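Local coordinates for protein lantibiotic dehydratase (Microbispora corallina, PDB 5EHK) that probably dehydrates serine and threonine residues of the precursor peptide of the lantibiotic NAI-107, using glutamyl-tRNA as co-substrate, at residues L323-Y337 with E348-H360. Residues are numbered along the deposited sequence; the frame is centred on the assembly and turned at random.
Sequences LVAALREVDARCHAY and ELAELIQSTRRVH
The side chain of R333 reaches across to helix 348-359, its CB touching CD1 of L352. CD and NE run beside E351 O and CB of S355, whose small side chain leaves room for the long arm. At the tip NH1 lies beside CB and CG of E351, a residue whose carboxylate is salt-bridged to R347, while R333 NH2 turns back to a salt bridge with E329 OE2 at 3.1 Å, one helical turn earlier. E329 OE2 also accepts from R358 NH1 at 2.8 Å, on the syn side but tilted from the carboxylate plane, and from R358 NH2 above that plane, a salt bridge between the helices. One oxygen thus joins two arginines and probably eases, without cancelling, their mutual repulsion; their guanidinium planes stand 88° apart.

Toward the buried side the packing is apolar. With CG anti to the backbone N (chi1 -176°), L352 sends CD1 to V330 CG1 and CD2 to C334 SG at 3.7 Å. Branched V359 fits CG2 against CB of the small A326 at 3.6 Å; its CG1 meets L323 CD1. W176 of helix 174-185 packs on V330 and V359. The axes of the two helical segments approach to 8.9 Å at 164°, an antiparallel helical hairpin within the N-terminal lantibiotic dehydratase region.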
loop_
_atom_site.group_PDB
_atom_site.type_symbol
_atom_site.label_atom_id
_atom_site.label_comp_id
_atom_site.label_asym_id
_atom_site.label_seq_id
_atom_site.Cartn_x
_atom_site.Cartn_y
_atom_site.Cartn_z
ATOM N N LEU A 323 40.439 40.588 0.903
ATOM C CA LEU A 323 39.402 39.713 1.453
ATOM C C LEU A 323 39.940 38.940 2.637
ATOM O O LEU A 323 39.227 38.739 3.623
ATOM C CB LEU A 323 38.934 38.704 0.402
ATOM C CG LEU A 323 37.821 37.724 0.799
ATOM C CD1 LEU A 323 36.692 38.428 1.530
ATOM C CD2 LEU A 323 37.283 36.981 -0.408
ATOM N N VAL A 324 41.190 38.494 2.531
ATOM C CA VAL A 324 41.813 37.746 3.615
ATOM C C VAL A 324 41.885 38.587 4.876
ATOM O O VAL A 324 41.471 38.149 5.946
ATOM C CB VAL A 324 43.206 37.207 3.220
ATOM C CG1 VAL A 324 44.011 36.797 4.445
ATOM C CG2 VAL A 324 43.057 36.019 2.284
ATOM N N ALA A 325 42.363 39.817 4.743
ATOM C CA ALA A 325 42.468 40.699 5.898
ATOM C C ALA A 325 41.082 40.981 6.487
ATOM O O ALA A 325 40.898 40.892 7.696
ATOM C CB ALA A 325 43.205 41.986 5.532
ATOM N N ALA A 326 40.109 41.284 5.631
ATOM C CA ALA A 326 38.718 41.473 6.055
ATOM C C ALA A 326 38.114 40.277 6.834
ATOM O O ALA A 326 37.185 40.441 7.633
ATOM C CB ALA A 326 37.854 41.798 4.838
ATOM N N LEU A 327 38.658 39.084 6.614
ATOM C CA LEU A 327 38.194 37.903 7.324
ATOM C C LEU A 327 38.908 37.753 8.660
ATOM O O LEU A 327 38.283 37.407 9.661
ATOM C CB LEU A 327 38.393 36.634 6.479
ATOM C CG LEU A 327 37.427 36.390 5.310
ATOM C CD1 LEU A 327 37.901 35.241 4.447
ATOM C CD2 LEU A 327 36.014 36.129 5.809
ATOM N N ARG A 328 40.205 38.049 8.687
ATOM C CA ARG A 328 40.974 38.018 9.936
ATOM C C ARG A 328 40.466 39.062 10.931
ATOM O O ARG A 328 40.679 38.936 12.135
ATOM C CB ARG A 328 42.456 38.278 9.659
ATOM C CG ARG A 328 43.088 37.307 8.701
ATOM C CD ARG A 328 44.583 37.515 8.594
ATOM N NE ARG A 328 45.141 36.698 7.525
ATOM C CZ ARG A 328 46.390 36.778 7.096
ATOM N NH1 ARG A 328 47.236 37.633 7.654
ATOM N NH2 ARG A 328 46.789 35.999 6.105
ATOM N N GLU A 329 39.822 40.104 10.416
ATOM C CA GLU A 329 39.282 41.149 11.263
ATOM C C GLU A 329 38.078 40.591 11.991
ATOM O O GLU A 329 37.899 40.810 13.195
ATOM C CB GLU A 329 38.860 42.376 10.445
ATOM C CG GLU A 329 38.708 43.646 11.305
ATOM C CD GLU A 329 38.297 44.891 10.518
ATOM O OE1 GLU A 329 38.817 45.118 9.404
ATOM O OE2 GLU A 329 37.427 45.639 11.020
ATOM N N VAL A 330 37.274 39.829 11.255
ATOM C CA VAL A 330 36.073 39.231 11.810
ATOM C C VAL A 330 36.467 38.202 12.846
ATOM O O VAL A 330 35.841 38.099 13.901
ATOM C CB VAL A 330 35.241 38.567 10.721
ATOM C CG1 VAL A 330 34.194 37.644 11.337
ATOM C CG2 VAL A 330 34.594 39.636 9.827
ATOM N N ASP A 331 37.531 37.471 12.559
ATOM C CA ASP A 331 38.071 36.546 13.530
ATOM C C ASP A 331 38.417 37.306 14.811
ATOM O O ASP A 331 37.982 36.943 15.908
ATOM C CB ASP A 331 39.308 35.856 12.973
ATOM C CG ASP A 331 39.807 34.752 13.874
ATOM O OD1 ASP A 331 39.022 33.807 14.131
ATOM O OD2 ASP A 331 40.969 34.835 14.336
ATOM N N ALA A 332 39.175 38.387 14.652
ATOM C CA ALA A 332 39.635 39.178 15.791
ATOM C C ALA A 332 38.469 39.738 16.614
ATOM O O ALA A 332 38.485 39.690 17.845
ATOM C CB ALA A 332 40.548 40.296 15.321
ATOM N N ARG A 333 37.446 40.247 15.939
ATOM C CA ARG A 333 36.283 40.746 16.661
ATOM C C ARG A 333 35.426 39.645 17.290
ATOM O O ARG A 333 34.582 39.925 18.142
ATOM C CB ARG A 333 35.429 41.676 15.804
ATOM C CG ARG A 333 36.152 42.907 15.318
ATOM C CD ARG A 333 35.190 43.740 14.512
ATOM N NE ARG A 333 35.828 44.844 13.808
ATOM C CZ ARG A 333 36.038 46.036 14.350
ATOM N NH1 ARG A 333 35.689 46.258 15.611
ATOM N NH2 ARG A 333 36.613 46.996 13.638
ATOM N N CYS A 334 35.642 38.402 16.869
ATOM C CA CYS A 334 34.902 37.281 17.435
ATOM C C CYS A 334 35.428 36.930 18.817
ATOM O O CYS A 334 34.653 36.694 19.744
ATOM C CB CYS A 334 34.979 36.047 16.531
ATOM S SG CYS A 334 33.694 35.967 15.281
ATOM N N HIS A 335 36.747 36.898 18.953
ATOM C CA HIS A 335 37.345 36.615 20.245
ATOM C C HIS A 335 37.082 37.775 21.183
ATOM O O HIS A 335 36.812 37.575 22.369
ATOM C CB HIS A 335 38.842 36.368 20.090
ATOM C CG HIS A 335 39.157 35.087 19.388
ATOM N ND1 HIS A 335 39.107 34.962 18.015
ATOM C CD2 HIS A 335 39.498 33.867 19.867
ATOM C CE1 HIS A 335 39.421 33.726 17.678
ATOM N NE2 HIS A 335 39.662 33.041 18.782
ATOM N N ALA A 336 37.127 38.981 20.623
ATOM C CA ALA A 336 36.870 40.199 21.366
ATOM C C ALA A 336 35.512 40.115 22.029
ATOM O O ALA A 336 35.381 40.304 23.245
ATOM C CB ALA A 336 36.909 41.377 20.431
ATOM N N TYR A 337 34.504 39.797 21.224
ATOM C CA TYR A 337 33.142 39.698 21.727
ATOM C C TYR A 337 32.962 38.490 22.657
ATOM O O TYR A 337 32.085 38.483 23.528
ATOM C CB TYR A 337 32.136 39.703 20.569
ATOM C CG TYR A 337 30.763 39.271 20.994
ATOM C CD1 TYR A 337 29.977 40.072 21.806
ATOM C CD2 TYR A 337 30.259 38.045 20.595
ATOM C CE1 TYR A 337 28.722 39.654 22.206
ATOM C CE2 TYR A 337 29.007 37.626 20.981
ATOM C CZ TYR A 337 28.246 38.424 21.785
ATOM O OH TYR A 337 27.008 37.971 22.158
ATOM N N GLU A 348 30.461 45.590 20.960
ATOM C CA GLU A 348 31.313 44.641 20.231
ATOM C C GLU A 348 30.562 43.824 19.166
ATOM O O GLU A 348 31.123 43.505 18.112
ATOM C CB GLU A 348 32.014 43.685 21.205
ATOM C CG GLU A 348 33.191 44.288 21.937
ATOM C CD GLU A 348 32.783 45.129 23.135
ATOM O OE1 GLU A 348 31.561 45.225 23.415
ATOM O OE2 GLU A 348 33.692 45.690 23.795
ATOM N N LEU A 349 29.299 43.499 19.448
ATOM C CA LEU A 349 28.465 42.708 18.547
ATOM C C LEU A 349 28.096 43.471 17.272
ATOM O O LEU A 349 28.196 42.927 16.165
ATOM C CB LEU A 349 27.207 42.216 19.276
ATOM C CG LEU A 349 26.203 41.350 18.507
ATOM C CD1 LEU A 349 26.911 40.184 17.834
ATOM C CD2 LEU A 349 25.139 40.846 19.450
ATOM N N ALA A 350 27.651 44.716 17.428
ATOM C CA ALA A 350 27.398 45.586 16.277
ATOM C C ALA A 350 28.690 45.832 15.496
ATOM O O ALA A 350 28.663 46.029 14.280
ATOM C CB ALA A 350 26.786 46.910 16.719
ATOM N N GLU A 351 29.810 45.817 16.220
ATOM C CA GLU A 351 31.146 45.946 15.645
ATOM C C GLU A 351 31.551 44.702 14.856
ATOM O O GLU A 351 32.211 44.802 13.823
ATOM C CB GLU A 351 32.169 46.262 16.752
ATOM C CG GLU A 351 32.341 47.774 16.993
ATOM C CD GLU A 351 33.091 48.124 18.278
ATOM O OE1 GLU A 351 33.287 47.226 19.133
ATOM O OE2 GLU A 351 33.464 49.310 18.439
ATOM N N LEU A 352 31.144 43.529 15.333
ATOM C CA LEU A 352 31.397 42.298 14.605
ATOM C C LEU A 352 30.531 42.260 13.348
ATOM O O LEU A 352 30.997 41.868 12.282
ATOM C CB LEU A 352 31.124 41.087 15.503
ATOM C CG LEU A 352 31.384 39.654 15.024
ATOM C CD1 LEU A 352 32.672 39.541 14.228
ATOM C CD2 LEU A 352 31.449 38.736 16.226
ATOM N N ILE A 353 29.282 42.701 13.471
ATOM C CA ILE A 353 28.330 42.639 12.364
ATOM C C ILE A 353 28.778 43.400 11.117
ATOM O O ILE A 353 28.900 42.810 10.047
ATOM C CB ILE A 353 26.921 43.136 12.764
ATOM C CG1 ILE A 353 26.298 42.211 13.801
ATOM C CG2 ILE A 353 26.015 43.235 11.537
ATOM C CD1 ILE A 353 26.056 40.842 13.280
ATOM N N GLN A 354 29.023 44.701 11.235
ATOM C CA GLN A 354 29.341 45.479 10.036
ATOM C C GLN A 354 30.697 45.039 9.462
ATOM O O GLN A 354 30.942 45.175 8.265
ATOM C CB GLN A 354 29.266 47.003 10.281
ATOM C CG GLN A 354 30.603 47.702 10.558
ATOM C CD GLN A 354 31.255 47.252 11.857
ATOM O OE1 GLN A 354 30.614 46.610 12.686
ATOM N NE2 GLN A 354 32.541 47.572 12.031
ATOM N N SER A 355 31.567 44.508 10.317
ATOM C CA SER A 355 32.849 43.954 9.872
ATOM C C SER A 355 32.621 42.818 8.866
ATOM O O SER A 355 33.176 42.817 7.767
ATOM C CB SER A 355 33.675 43.475 11.076
ATOM O OG SER A 355 34.947 42.997 10.677
ATOM N N THR A 356 31.797 41.854 9.264
ATOM C CA THR A 356 31.354 40.795 8.376
ATOM C C THR A 356 30.617 41.346 7.158
ATOM O O THR A 356 30.667 40.756 6.086
ATOM C CB THR A 356 30.423 39.778 9.106
ATOM O OG1 THR A 356 29.151 40.384 9.390
ATOM C CG2 THR A 356 31.062 39.280 10.405
ATOM N N ARG A 357 29.916 42.459 7.333
ATOM C CA ARG A 357 29.174 43.091 6.240
ATOM C C ARG A 357 30.110 43.683 5.192
ATOM O O ARG A 357 29.724 43.865 4.028
ATOM C CB ARG A 357 28.225 44.181 6.763
ATOM C CG ARG A 357 27.053 43.661 7.572
ATOM C CD ARG A 357 26.061 44.767 7.895
ATOM N NE ARG A 357 25.479 45.347 6.687
ATOM C CZ ARG A 357 24.444 44.831 6.023
ATOM N NH1 ARG A 357 23.857 43.717 6.451
ATOM N NH2 ARG A 357 23.988 45.431 4.929
ATOM N N ARG A 358 31.325 44.017 5.620
ATOM C CA ARG A 358 32.332 44.532 4.700
ATOM C C ARG A 358 32.732 43.428 3.733
ATOM O O ARG A 358 32.757 43.621 2.514
ATOM C CB ARG A 358 33.547 45.074 5.460
ATOM C CG ARG A 358 33.613 46.607 5.472
ATOM C CD ARG A 358 34.689 47.119 6.409
ATOM N NE ARG A 358 34.279 47.080 7.809
ATOM C CZ ARG A 358 35.093 46.771 8.816
ATOM N NH1 ARG A 358 36.365 46.468 8.570
ATOM N NH2 ARG A 358 34.633 46.757 10.065
ATOM N N VAL A 359 33.019 42.262 4.302
ATOM C CA VAL A 359 33.308 41.064 3.537
ATOM C C VAL A 359 32.156 40.747 2.610
ATOM O O VAL A 359 32.353 40.545 1.417
ATOM C CB VAL A 359 33.486 39.872 4.481
ATOM C CG1 VAL A 359 33.446 38.557 3.713
ATOM C CG2 VAL A 359 34.776 40.020 5.270
ATOM N N HIS A 360 30.950 40.754 3.163
ATOM C CA HIS A 360 29.726 40.498 2.402
ATOM C C HIS A 360 28.521 40.672 3.321
ATOM O O HIS A 360 28.466 40.073 4.401
ATOM C CB HIS A 360 29.718 39.069 1.841
ATOM C CG HIS A 360 28.444 38.699 1.146
ATOM N ND1 HIS A 360 27.935 39.424 0.088
ATOM C CD2 HIS A 360 27.559 37.698 1.378
ATOM C CE1 HIS A 360 26.800 38.875 -0.313
ATOM N NE2 HIS A 360 26.547 37.830 0.455
#